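Local coordinates for actin-related protein 8 (Homo sapiens, PDB 4FO0) that binds ATP, hydrolyses it weakly, and serves as a proposed core subunit of the INO80 chromatin-remodelling complex, without polymerising as actin does, at residues 259-262 with 267-270; 84-89 with 95-100; 183-188 with 225-230. All blocks are in the same frame, centred on the assembly; numbering follows the deposited sequence.

Interaction 1. Residues 259-262 with 267-270; sequences SVCC and VSHR
The carbonyl oxygen of Cys262 takes the backbone N-H of His269, with His269 N 3.0 Å from Cys262 O and the bond almost straight (175° at the hydrogen). Ser268 CA comes to 3.6 Å from the same Cys262 O and adds a CA-H...O contact. Because CG of His269 stands beside its own backbone N (chi1 -63°), the ring starts near this bond and passes obliquely by the carbonyl; farther out, its NE2 is hydrogen-bonded to Glu264. A histidine suits a partly exposed place where one ring nitrogen can reach an acidic neighbour.

Ser268 OG approaches the thiol of Cys261, 3.4 Å from Cys261 SG, and the hydroxyl is hydrogen-bonded to Arg273 and to Asp207. A small hydroxyl fits this buried spot, able to serve a donor and an acceptor at once, and a slim thiol can lie against it.

The loop carrying Ser268 and His269 is a beta-hairpin connection from strand 258-264 to its antiparallel neighbour 274-276, and the bond from His269 to Cys262 lies near the end of the first strand. On its other side strand 258-264 pairs with 247-253, whose end carries the ATP-binding residues Asp252 and Val253, while helix 480-489 packs against Val260 and Cys262.

Interaction 2. Residues 84-89 with 95-100; sequences QAIWSK and TRRIPV
Arg96 comes first, and its side chain lies across the indole of Trp87. Its CD sits over the six-membered ring, 3.8 Å from the centroid, in a CH-pi contact. The guanidinium continues over the five-membered ring as a cation-pi stack, its plane turned 5° from that of the indole and CZ 4.3 Å from the ring centroid. A bend at chi2 (-77°) carries the chain over this face toward the helix end, where Arg96 NH1 donates to Trp87 O at 2.6 Å, in the guanidinium plane but above the plane of the carbonyl. An alanine here would remove the stacked guanidinium and probably leave the indole freer to turn, with the Trp87 carbonyl short of one donor.

The N-H of Arg97 donates to a water that in turn donates to both Trp87 O and Lys89 O, joining loop and helix end. The extended side chain of Arg97 passes CG2 of Ile86, with Arg97 CD 3.4 Å from Ile86 CG2, to a salt bridge with Asp352. Arg97 O lies at the indole edge, 3.3 Å from Trp87 CZ3. Pro99, compact and apolar, brings CD to 3.9 Å from Trp87 CZ3.

The stack and the bond to Trp87 O together tie the loop after helix 71-88 back onto its last turn, a cation-pi stack joined to a side-chain-to-backbone bond.

Interaction 3. Residues 183-188 with 225-230; sequences HAIQKY and MGFSGI
A beta-alpha-beta crossover, strand 200-205 to helix 211-225 to strand 229-234, meets the neighbouring helix 170-187 at the turn where its own helix ends. The meeting is made by methyl groups: Ile185 CD1 lies 3.8 Å from Met225 CE, both at the far ends of their side chains. The backbones stay well apart, the nearest alpha carbons, Ile185 CA and Met225 CA, being 10.7 Å from each other, so long side chains are needed to bridge the distance. Ile185 places CG1 beside its backbone N (chi1 -69°), and CD1 then extends toward the crossover. Met225 runs out from its helix and bends at the thioether (chi3 97°), which turns CE to meet the isoleucine; the two side chains approach at a slant. The flexible thioether suits methionine to this place, since Met225 also rests on Glu178, Trp181 and Ser182 of helix 170-187.

The strands of this crossover run parallel in the larger sheet of the actin fold, with strand 17-21 beside 200-205. Gly226, the first residue to leave the helix, has a positive phi (101°), at which a CB would jam against the preceding carbonyl oxygen, so glycine fits the turn into the strand. Phe227 follows, and its ring presents an edge to the isoleucine, Phe227 CZ standing 4.3 Å from Ile185 CD1 near the ring plane. A flat aromatic can fill the wedge between helix and sheet: the ring also touches Ile221 of helix 211-225, Cys201 of strand 200-205, and Leu196 and Tyr199 in the loop before that strand. Beyond it the chain enters strand 229-234, where Gly229 pairs with Cys201 and Ile230 packs on Val218, Ile221 and Leu222.

In the fold
Along the chain interaction 2 comes first, then interaction 3, then interaction 1, each closing before the next opens. Interactions 2 and 3 lie on opposite sides of the chain's centre, about 52 Å apart between centres. Interaction 1 is about 34 Å from interaction 2 and about 29 Å from interaction 3, again between centres. Interaction 3 includes the start of strand 229-234, in the sheet with 17-21 and 200-205; interaction 1 includes part of strand 258-264, in the separate sheet with 247-253; interaction 2 joins a helix end to the loop after it. The three lie in separate parts of an actin-type fold; interaction 1 is near the ATP-binding residues, with the Cys261 side chain about 8 Å from that of Asp252, and the others are away from them.

Interaction 1. Residues 259-262 with 267-270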
ATOM      1  N   SER A 259      -6.324  -5.960   0.731  1.00 30.66           N
ATOM      2  CA  SER A 259      -7.626  -6.201   1.337  1.00 32.23           C
ATOM      3  C   SER A 259      -8.642  -6.508   0.270  1.00 38.21           C
ATOM      4  O   SER A 259      -8.648  -5.879  -0.789  1.00 39.43           O
ATOM      5  CB  SER A 259      -8.117  -4.977   2.103  1.00 33.00           C
ATOM      6  OG  SER A 259      -7.331  -4.711   3.250  1.00 70.71           O
ATOM      7  N   VAL A 260      -9.497  -7.481   0.559  1.00 35.16           N
ATOM      8  CA  VAL A 260     -10.692  -7.727  -0.228  1.00 34.77           C
ATOM      9  C   VAL A 260     -11.907  -7.727   0.698  1.00 43.91           C
ATOM     10  O   VAL A 260     -11.836  -8.201   1.839  1.00 38.80           O
ATOM     11  CB  VAL A 260     -10.627  -9.075  -0.947  1.00 38.09           C
ATOM     12  CG1 VAL A 260     -11.712  -9.158  -2.012  1.00 34.22           C
ATOM     13  CG2 VAL A 260      -9.278  -9.243  -1.588  1.00 42.53           C
ATOM     14  N   CYS A 261     -13.018  -7.178   0.222  1.00 28.52           N
ATOM     15  CA  CYS A 261     -14.261  -7.295   0.966  1.00 36.90           C
ATOM     16  C   CYS A 261     -15.434  -6.768   0.164  1.00 44.12           C
ATOM     17  O   CYS A 261     -15.262  -6.073  -0.839  1.00 41.70           O
ATOM     18  CB  CYS A 261     -14.165  -6.595   2.320  1.00 28.08           C
ATOM     19  SG  CYS A 261     -14.406  -4.794   2.288  1.00 43.68           S
ATOM     20  N   CYS A 262     -16.633  -7.124   0.596  1.00 51.58           N
ATOM     21  CA  CYS A 262     -17.830  -6.642  -0.071  1.00 46.86           C
ATOM     22  C   CYS A 262     -18.522  -5.614   0.784  1.00 41.19           C
ATOM     23  O   CYS A 262     -18.776  -5.841   1.970  1.00 44.35           O
ATOM     24  CB  CYS A 262     -18.759  -7.800  -0.394  1.00 41.60           C
ATOM     25  SG  CYS A 262     -18.063  -8.862  -1.653  1.00 50.44           S
ATOM     26  N   VAL A 267     -21.470  -0.609   4.698  1.00 39.41           N
ATOM     27  CA  VAL A 267     -21.221  -1.767   5.538  1.00 42.07           C
ATOM     28  C   VAL A 267     -20.316  -2.796   4.875  1.00 49.57           C
ATOM     29  O   VAL A 267     -20.633  -3.343   3.816  1.00 51.19           O
ATOM     30  CB  VAL A 267     -22.528  -2.444   5.944  1.00 49.09           C
ATOM     31  CG1 VAL A 267     -22.253  -3.551   6.935  1.00 35.42           C
ATOM     32  CG2 VAL A 267     -23.462  -1.422   6.531  1.00 41.84           C
ATOM     33  N   SER A 268     -19.176  -3.047   5.508  1.00 50.23           N
ATOM     34  CA  SER A 268     -18.304  -4.128   5.089  1.00 45.86           C
ATOM     35  C   SER A 268     -18.816  -5.422   5.702  1.00 45.37           C
ATOM     36  O   SER A 268     -18.912  -5.548   6.925  1.00 54.79           O
ATOM     37  CB  SER A 268     -16.872  -3.862   5.541  1.00 48.96           C
ATOM     38  OG  SER A 268     -16.058  -4.987   5.270  1.00 49.86           O
ATOM     39  N   HIS A 269     -19.160  -6.387   4.861  1.00 42.36           N
ATOM     40  CA  HIS A 269     -19.680  -7.644   5.380  1.00 41.50           C
ATOM     41  C   HIS A 269     -18.562  -8.528   5.917  1.00 40.19           C
ATOM     42  O   HIS A 269     -17.755  -9.046   5.144  1.00 45.40           O
ATOM     43  CB  HIS A 269     -20.496  -8.361   4.306  1.00 37.25           C
ATOM     44  CG  HIS A 269     -21.712  -7.599   3.879  1.00 68.29           C
ATOM     45  ND1 HIS A 269     -22.573  -7.010   4.781  1.00 59.29           N
ATOM     46  CD2 HIS A 269     -22.205  -7.319   2.649  1.00 73.50           C
ATOM     47  CE1 HIS A 269     -23.544  -6.400   4.125  1.00 59.02           C
ATOM     48  NE2 HIS A 269     -23.345  -6.575   2.830  1.00 63.97           N
ATOM     49  N   ARG A 270     -18.518  -8.684   7.240  1.00 36.74           N
ATOM     50  CA  ARG A 270     -17.475  -9.470   7.913  1.00 46.94           C
ATOM     51  C   ARG A 270     -17.115 -10.764   7.195  1.00 55.37           C
ATOM     52  O   ARG A 270     -15.938 -11.077   7.018  1.00 56.16           O
ATOM     53  CB  ARG A 270     -17.907  -9.841   9.330  1.00 60.96           C
ATOM     54  CG  ARG A 270     -17.901  -8.721  10.328  1.00 68.28           C
ATOM     55  CD  ARG A 270     -18.256  -9.273  11.694  1.00 82.17           C
ATOM     56  NE  ARG A 270     -18.231  -8.244  12.728  1.00 90.72           N
ATOM     57  CZ  ARG A 270     -17.196  -8.021  13.533  1.00105.21           C
ATOM     58  NH1 ARG A 270     -16.094  -8.764  13.425  1.00 93.70           N
ATOM     59  NH2 ARG A 270     -17.270  -7.059  14.449  1.00 70.71           N
TER

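Interaction 2. Residues 84-89 with 95-100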
ATOM      1  N   GLN A  84       2.347 -20.305 -17.439  1.00 40.77           N
ATOM      2  CA  GLN A  84       1.276 -21.091 -18.031  1.00 34.27           C
ATOM      3  C   GLN A  84       0.073 -20.214 -18.341  1.00 36.89           C
ATOM      4  O   GLN A  84      -0.572 -20.358 -19.385  1.00 30.68           O
ATOM      5  CB  GLN A  84       0.873 -22.230 -17.097  1.00 41.65           C
ATOM      6  CG  GLN A  84      -0.335 -23.004 -17.592  1.00 41.08           C
ATOM      7  CD  GLN A  84      -0.871 -23.973 -16.569  1.00 51.83           C
ATOM      8  OE1 GLN A  84      -0.122 -24.557 -15.784  1.00 52.63           O
ATOM      9  NE2 GLN A  84      -2.182 -24.145 -16.566  1.00 46.35           N
ATOM     10  N   ALA A  85      -0.216 -19.306 -17.416  1.00 34.50           N
ATOM     11  CA  ALA A  85      -1.289 -18.340 -17.571  1.00 28.85           C
ATOM     12  C   ALA A  85      -0.996 -17.351 -18.683  1.00 38.35           C
ATOM     13  O   ALA A  85      -1.908 -16.856 -19.334  1.00 47.34           O
ATOM     14  CB  ALA A  85      -1.514 -17.600 -16.258  1.00 35.10           C
ATOM     15  N   ILE A  86       0.278 -17.036 -18.884  1.00 41.38           N
ATOM     16  CA  ILE A  86       0.654 -16.066 -19.903  1.00 42.37           C
ATOM     17  C   ILE A  86       0.437 -16.659 -21.295  1.00 39.68           C
ATOM     18  O   ILE A  86      -0.230 -16.070 -22.152  1.00 41.84           O
ATOM     19  CB  ILE A  86       2.118 -15.631 -19.744  1.00 33.34           C
ATOM     20  CG1 ILE A  86       2.282 -14.743 -18.510  1.00 41.88           C
ATOM     21  CG2 ILE A  86       2.601 -14.896 -20.974  1.00 27.29           C
ATOM     22  CD1 ILE A  86       3.740 -14.352 -18.234  1.00 31.38           C
ATOM     23  N   TRP A  87       1.022 -17.833 -21.494  1.00 33.15           N
ATOM     24  CA  TRP A  87       0.863 -18.630 -22.702  1.00 45.30           C
ATOM     25  C   TRP A  87      -0.599 -18.898 -23.034  1.00 44.46           C
ATOM     26  O   TRP A  87      -1.022 -18.774 -24.176  1.00 38.79           O
ATOM     27  CB  TRP A  87       1.558 -19.974 -22.498  1.00 35.02           C
ATOM     28  CG  TRP A  87       1.572 -20.833 -23.714  1.00 49.90           C
ATOM     29  CD1 TRP A  87       0.909 -22.009 -23.894  1.00 48.24           C
ATOM     30  CD2 TRP A  87       2.291 -20.584 -24.930  1.00 52.03           C
ATOM     31  NE1 TRP A  87       1.174 -22.510 -25.142  1.00 51.91           N
ATOM     32  CE2 TRP A  87       2.025 -21.657 -25.797  1.00 45.86           C
ATOM     33  CE3 TRP A  87       3.141 -19.561 -25.364  1.00 50.96           C
ATOM     34  CZ2 TRP A  87       2.570 -21.731 -27.082  1.00 41.75           C
ATOM     35  CZ3 TRP A  87       3.689 -19.641 -26.632  1.00 51.49           C
ATOM     36  CH2 TRP A  87       3.398 -20.717 -27.478  1.00 53.68           C
ATOM     37  N   SER A  88      -1.354 -19.295 -22.018  1.00 45.09           N
ATOM     38  CA  SER A  88      -2.746 -19.652 -22.181  1.00 46.23           C
ATOM     39  C   SER A  88      -3.592 -18.517 -22.769  1.00 35.89           C
ATOM     40  O   SER A  88      -4.600 -18.764 -23.416  1.00 53.79           O
ATOM     41  CB  SER A  88      -3.317 -20.120 -20.842  1.00 32.47           C
ATOM     42  OG  SER A  88      -4.434 -19.330 -20.472  1.00 66.46           O
ATOM     43  N   LYS A  89      -3.175 -17.278 -22.549  1.00 39.45           N
ATOM     44  CA  LYS A  89      -3.940 -16.119 -22.995  1.00 38.96           C
ATOM     45  C   LYS A  89      -3.425 -15.628 -24.337  1.00 47.97           C
ATOM     46  O   LYS A  89      -2.270 -15.243 -24.465  1.00 48.26           O
ATOM     47  CB  LYS A  89      -3.847 -15.004 -21.956  1.00 36.96           C
ATOM     48  CG  LYS A  89      -4.529 -13.702 -22.339  1.00 37.53           C
ATOM     49  CD  LYS A  89      -4.574 -12.760 -21.130  1.00 37.17           C
ATOM     50  CE  LYS A  89      -5.322 -11.472 -21.452  1.00 43.59           C
ATOM     51  NZ  LYS A  89      -5.607 -10.652 -20.254  1.00 52.23           N
ATOM     52  N   THR A  95      -3.025 -14.747 -31.805  1.00 47.46           N
ATOM     53  CA  THR A  95      -1.881 -15.658 -31.805  1.00 49.53           C
ATOM     54  C   THR A  95      -1.334 -15.871 -30.406  1.00 42.16           C
ATOM     55  O   THR A  95      -1.699 -15.152 -29.472  1.00 44.27           O
ATOM     56  CB  THR A  95      -0.748 -15.126 -32.689  1.00 60.22           C
ATOM     57  OG1 THR A  95      -0.115 -14.008 -32.043  1.00 55.83           O
ATOM     58  CG2 THR A  95      -1.301 -14.687 -34.031  1.00 49.43           C
ATOM     59  N   ARG A  96      -0.460 -16.865 -30.260  1.00 43.99           N
ATOM     60  CA  ARG A  96       0.284 -17.031 -29.011  1.00 43.33           C
ATOM     61  C   ARG A  96       1.340 -15.948 -28.810  1.00 56.58           C
ATOM     62  O   ARG A  96       1.947 -15.443 -29.767  1.00 51.23           O
ATOM     63  CB  ARG A  96       0.993 -18.376 -28.961  1.00 44.24           C
ATOM     64  CG  ARG A  96       0.081 -19.559 -28.934  1.00 37.30           C
ATOM     65  CD  ARG A  96      -0.527 -19.783 -27.584  1.00 41.91           C
ATOM     66  NE  ARG A  96      -1.397 -20.950 -27.629  1.00 50.15           N
ATOM     67  CZ  ARG A  96      -2.191 -21.324 -26.642  1.00 53.24           C
ATOM     68  NH1 ARG A  96      -2.230 -20.624 -25.519  1.00 63.80           N
ATOM     69  NH2 ARG A  96      -2.947 -22.394 -26.784  1.00 53.63           N
ATOM     70  N   ARG A  97       1.566 -15.617 -27.545  1.00 51.14           N
ATOM     71  CA  ARG A  97       2.630 -14.703 -27.161  1.00 42.95           C
ATOM     72  C   ARG A  97       3.958 -15.473 -27.138  1.00 48.20           C
ATOM     73  O   ARG A  97       4.136 -16.416 -26.370  1.00 46.53           O
ATOM     74  CB  ARG A  97       2.311 -14.115 -25.793  1.00 46.55           C
ATOM     75  CG  ARG A  97       3.255 -13.042 -25.319  1.00 47.52           C
ATOM     76  CD  ARG A  97       3.314 -13.085 -23.815  1.00 52.97           C
ATOM     77  NE  ARG A  97       4.456 -12.365 -23.276  1.00 46.45           N
ATOM     78  CZ  ARG A  97       4.455 -11.055 -23.064  1.00 47.78           C
ATOM     79  NH1 ARG A  97       3.378 -10.333 -23.357  1.00 57.83           N
ATOM     80  NH2 ARG A  97       5.524 -10.470 -22.562  1.00 36.47           N
ATOM     81  N   ILE A  98       4.881 -15.084 -28.004  1.00 44.15           N
ATOM     82  CA  ILE A  98       6.155 -15.775 -28.116  1.00 45.18           C
ATOM     83  C   ILE A  98       7.082 -15.385 -26.962  1.00 41.88           C
ATOM     84  O   ILE A  98       7.477 -14.230 -26.820  1.00 40.85           O
ATOM     85  CB  ILE A  98       6.831 -15.456 -29.471  1.00 44.11           C
ATOM     86  CG1 ILE A  98       5.956 -15.922 -30.626  1.00 46.73           C
ATOM     87  CG2 ILE A  98       8.192 -16.115 -29.588  1.00 27.29           C
ATOM     88  CD1 ILE A  98       6.442 -15.403 -31.960  1.00 43.63           C
ATOM     89  N   PRO A  99       7.440 -16.354 -26.129  1.00 43.76           N
ATOM     90  CA  PRO A  99       8.325 -16.036 -25.003  1.00 44.36           C
ATOM     91  C   PRO A  99       9.724 -15.651 -25.479  1.00 40.52           C
ATOM     92  O   PRO A  99      10.168 -16.128 -26.526  1.00 51.71           O
ATOM     93  CB  PRO A  99       8.371 -17.354 -24.216  1.00 38.23           C
ATOM     94  CG  PRO A  99       8.109 -18.400 -25.240  1.00 35.84           C
ATOM     95  CD  PRO A  99       7.128 -17.788 -26.213  1.00 38.48           C
ATOM     96  N   VAL A 100      10.407 -14.802 -24.714  1.00 53.19           N
ATOM     97  CA  VAL A 100      11.784 -14.417 -25.016  1.00 46.46           C
ATOM     98  C   VAL A 100      12.689 -14.847 -23.877  1.00 46.44           C
ATOM     99  O   VAL A 100      12.258 -14.880 -22.729  1.00 37.81           O
ATOM    100  CB  VAL A 100      11.919 -12.908 -25.200  1.00 43.68           C
ATOM    101  CG1 VAL A 100      11.266 -12.477 -26.512  1.00 36.97           C
ATOM    102  CG2 VAL A 100      11.303 -12.188 -24.013  1.00 37.94           C
TER
HETATM  103  O   HOH W   1      -0.554 -16.653 -25.626  1.00 41.00           O

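Interaction 3. Residues 183-188 with 225-230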
ATOM      1  N   HIS A 183       4.610  15.790  13.378  1.00 41.96           N
ATOM      2  CA  HIS A 183       5.499  16.461  12.435  1.00 37.03           C
ATOM      3  C   HIS A 183       4.776  16.844  11.137  1.00 40.26           C
ATOM      4  O   HIS A 183       4.979  17.931  10.604  1.00 43.82           O
ATOM      5  CB  HIS A 183       6.719  15.578  12.134  1.00 34.35           C
ATOM      6  CG  HIS A 183       7.624  16.130  11.080  1.00 42.72           C
ATOM      7  ND1 HIS A 183       8.559  17.109  11.340  1.00 48.01           N
ATOM      8  CD2 HIS A 183       7.732  15.846   9.758  1.00 48.48           C
ATOM      9  CE1 HIS A 183       9.208  17.401  10.223  1.00 48.81           C
ATOM     10  NE2 HIS A 183       8.726  16.647   9.249  1.00 53.29           N
ATOM     11  N   ALA A 184       3.929  15.956  10.629  1.00 36.53           N
ATOM     12  CA  ALA A 184       3.280  16.202   9.342  1.00 41.88           C
ATOM     13  C   ALA A 184       2.262  17.327   9.452  1.00 47.08           C
ATOM     14  O   ALA A 184       2.133  18.163   8.560  1.00 46.80           O
ATOM     15  CB  ALA A 184       2.620  14.959   8.844  1.00 30.67           C
ATOM     16  N   ILE A 185       1.540  17.340  10.558  1.00 38.00           N
ATOM     17  CA  ILE A 185       0.595  18.405  10.834  1.00 41.92           C
ATOM     18  C   ILE A 185       1.243  19.793  10.962  1.00 42.56           C
ATOM     19  O   ILE A 185       0.731  20.746  10.394  1.00 47.07           O
ATOM     20  CB  ILE A 185      -0.257  18.068  12.057  1.00 38.27           C
ATOM     21  CG1 ILE A 185      -1.183  16.906  11.710  1.00 31.10           C
ATOM     22  CG2 ILE A 185      -1.084  19.256  12.479  1.00 44.28           C
ATOM     23  CD1 ILE A 185      -1.562  16.094  12.898  1.00 33.67           C
ATOM     24  N   GLN A 186       2.365  19.913  11.677  1.00 46.86           N
ATOM     25  CA  GLN A 186       3.014  21.221  11.807  1.00 49.07           C
ATOM     26  C   GLN A 186       3.649  21.650  10.494  1.00 52.46           C
ATOM     27  O   GLN A 186       3.595  22.821  10.125  1.00 59.64           O
ATOM     28  CB  GLN A 186       4.132  21.244  12.850  1.00 42.48           C
ATOM     29  CG  GLN A 186       4.036  20.307  14.021  1.00 78.45           C
ATOM     30  CD  GLN A 186       5.385  20.196  14.739  1.00104.30           C
ATOM     31  OE1 GLN A 186       5.598  19.310  15.577  1.00 87.45           O
ATOM     32  NE2 GLN A 186       6.310  21.097  14.397  1.00 94.16           N
ATOM     33  N   LYS A 187       4.271  20.700   9.806  1.00 38.29           N
ATOM     34  CA  LYS A 187       5.105  21.009   8.649  1.00 35.97           C
ATOM     35  C   LYS A 187       4.363  21.133   7.324  1.00 45.86           C
ATOM     36  O   LYS A 187       4.691  21.989   6.507  1.00 60.01           O
ATOM     37  CB  LYS A 187       6.220  19.975   8.511  1.00 54.99           C
ATOM     38  CG  LYS A 187       7.142  20.215   7.330  1.00 64.96           C
ATOM     39  CD  LYS A 187       8.551  20.555   7.804  1.00 82.04           C
ATOM     40  CE  LYS A 187       9.582  20.255   6.729  1.00 71.29           C
ATOM     41  NZ  LYS A 187       9.420  18.858   6.231  1.00 75.93           N
ATOM     42  N   TYR A 188       3.369  20.286   7.095  1.00 48.05           N
ATOM     43  CA  TYR A 188       2.710  20.279   5.793  1.00 47.52           C
ATOM     44  C   TYR A 188       1.336  20.919   5.844  1.00 49.76           C
ATOM     45  O   TYR A 188       0.920  21.587   4.902  1.00 57.97           O
ATOM     46  CB  TYR A 188       2.666  18.863   5.209  1.00 43.26           C
ATOM     47  CG  TYR A 188       4.052  18.291   5.050  1.00 52.21           C
ATOM     48  CD1 TYR A 188       4.674  17.634   6.099  1.00 60.54           C
ATOM     49  CD2 TYR A 188       4.759  18.449   3.865  1.00 61.37           C
ATOM     50  CE1 TYR A 188       5.950  17.132   5.970  1.00 64.56           C
ATOM     51  CE2 TYR A 188       6.040  17.951   3.727  1.00 67.87           C
ATOM     52  CZ  TYR A 188       6.630  17.291   4.784  1.00 68.35           C
ATOM     53  OH  TYR A 188       7.906  16.791   4.663  1.00 63.59           O
ATOM     54  N   MET A 225      -2.330  13.894  21.557  1.00 42.80           N
ATOM     55  CA  MET A 225      -2.125  14.901  20.529  1.00 38.54           C
ATOM     56  C   MET A 225      -3.041  16.115  20.717  1.00 56.43           C
ATOM     57  O   MET A 225      -2.678  17.233  20.343  1.00 49.53           O
ATOM     58  CB  MET A 225      -2.313  14.301  19.142  1.00 39.71           C
ATOM     59  CG  MET A 225      -1.121  13.525  18.630  1.00 44.27           C
ATOM     60  SD  MET A 225      -1.520  12.770  17.046  1.00 47.05           S
ATOM     61  CE  MET A 225      -0.843  13.950  15.890  1.00 42.66           C
ATOM     62  N   GLY A 226      -4.227  15.895  21.279  1.00 35.16           N
ATOM     63  CA  GLY A 226      -5.073  16.999  21.682  1.00 43.24           C
ATOM     64  C   GLY A 226      -6.236  17.379  20.789  1.00 48.93           C
ATOM     65  O   GLY A 226      -6.792  18.469  20.934  1.00 49.88           O
ATOM     66  N   PHE A 227      -6.600  16.497  19.864  1.00 45.33           N
ATOM     67  CA  PHE A 227      -7.822  16.674  19.103  1.00 41.09           C
ATOM     68  C   PHE A 227      -8.989  16.632  20.063  1.00 48.51           C
ATOM     69  O   PHE A 227      -8.916  15.965  21.087  1.00 57.23           O
ATOM     70  CB  PHE A 227      -7.984  15.544  18.111  1.00 39.50           C
ATOM     71  CG  PHE A 227      -7.116  15.670  16.915  1.00 43.69           C
ATOM     72  CD1 PHE A 227      -7.594  16.278  15.762  1.00 48.80           C
ATOM     73  CD2 PHE A 227      -5.825  15.174  16.930  1.00 43.79           C
ATOM     74  CE1 PHE A 227      -6.798  16.396  14.640  1.00 43.42           C
ATOM     75  CE2 PHE A 227      -5.019  15.289  15.817  1.00 44.78           C
ATOM     76  CZ  PHE A 227      -5.512  15.905  14.664  1.00 52.94           C
ATOM     77  N   SER A 228     -10.077  17.312  19.730  1.00 32.86           N
ATOM     78  CA  SER A 228     -11.197  17.394  20.651  1.00 50.40           C
ATOM     79  C   SER A 228     -12.172  16.266  20.399  1.00 43.99           C
ATOM     80  O   SER A 228     -12.905  15.840  21.302  1.00 50.55           O
ATOM     81  CB  SER A 228     -11.908  18.740  20.531  1.00 55.00           C
ATOM     82  OG  SER A 228     -12.500  18.862  19.263  1.00 48.03           O
ATOM     83  N   GLY A 229     -12.179  15.776  19.168  1.00 40.46           N
ATOM     84  CA  GLY A 229     -13.025  14.649  18.830  1.00 38.83           C
ATOM     85  C   GLY A 229     -12.470  13.868  17.663  1.00 33.11           C
ATOM     86  O   GLY A 229     -11.581  14.337  16.966  1.00 44.17           O
ATOM     87  N   ILE A 230     -13.019  12.683  17.441  1.00 38.90           N
ATOM     88  CA  ILE A 230     -12.526  11.789  16.417  1.00 37.76           C
ATOM     89  C   ILE A 230     -13.658  10.938  15.889  1.00 42.07           C
ATOM     90  O   ILE A 230     -14.631  10.662  16.594  1.00 40.08           O
ATOM     91  CB  ILE A 230     -11.456  10.822  16.992  1.00 45.94           C
ATOM     92  CG1 ILE A 230     -10.861   9.937  15.894  1.00 39.50           C
ATOM     93  CG2 ILE A 230     -12.060   9.930  18.065  1.00 25.10           C
ATOM     94  CD1 ILE A 230      -9.699   9.068  16.390  1.00 39.09           C
TER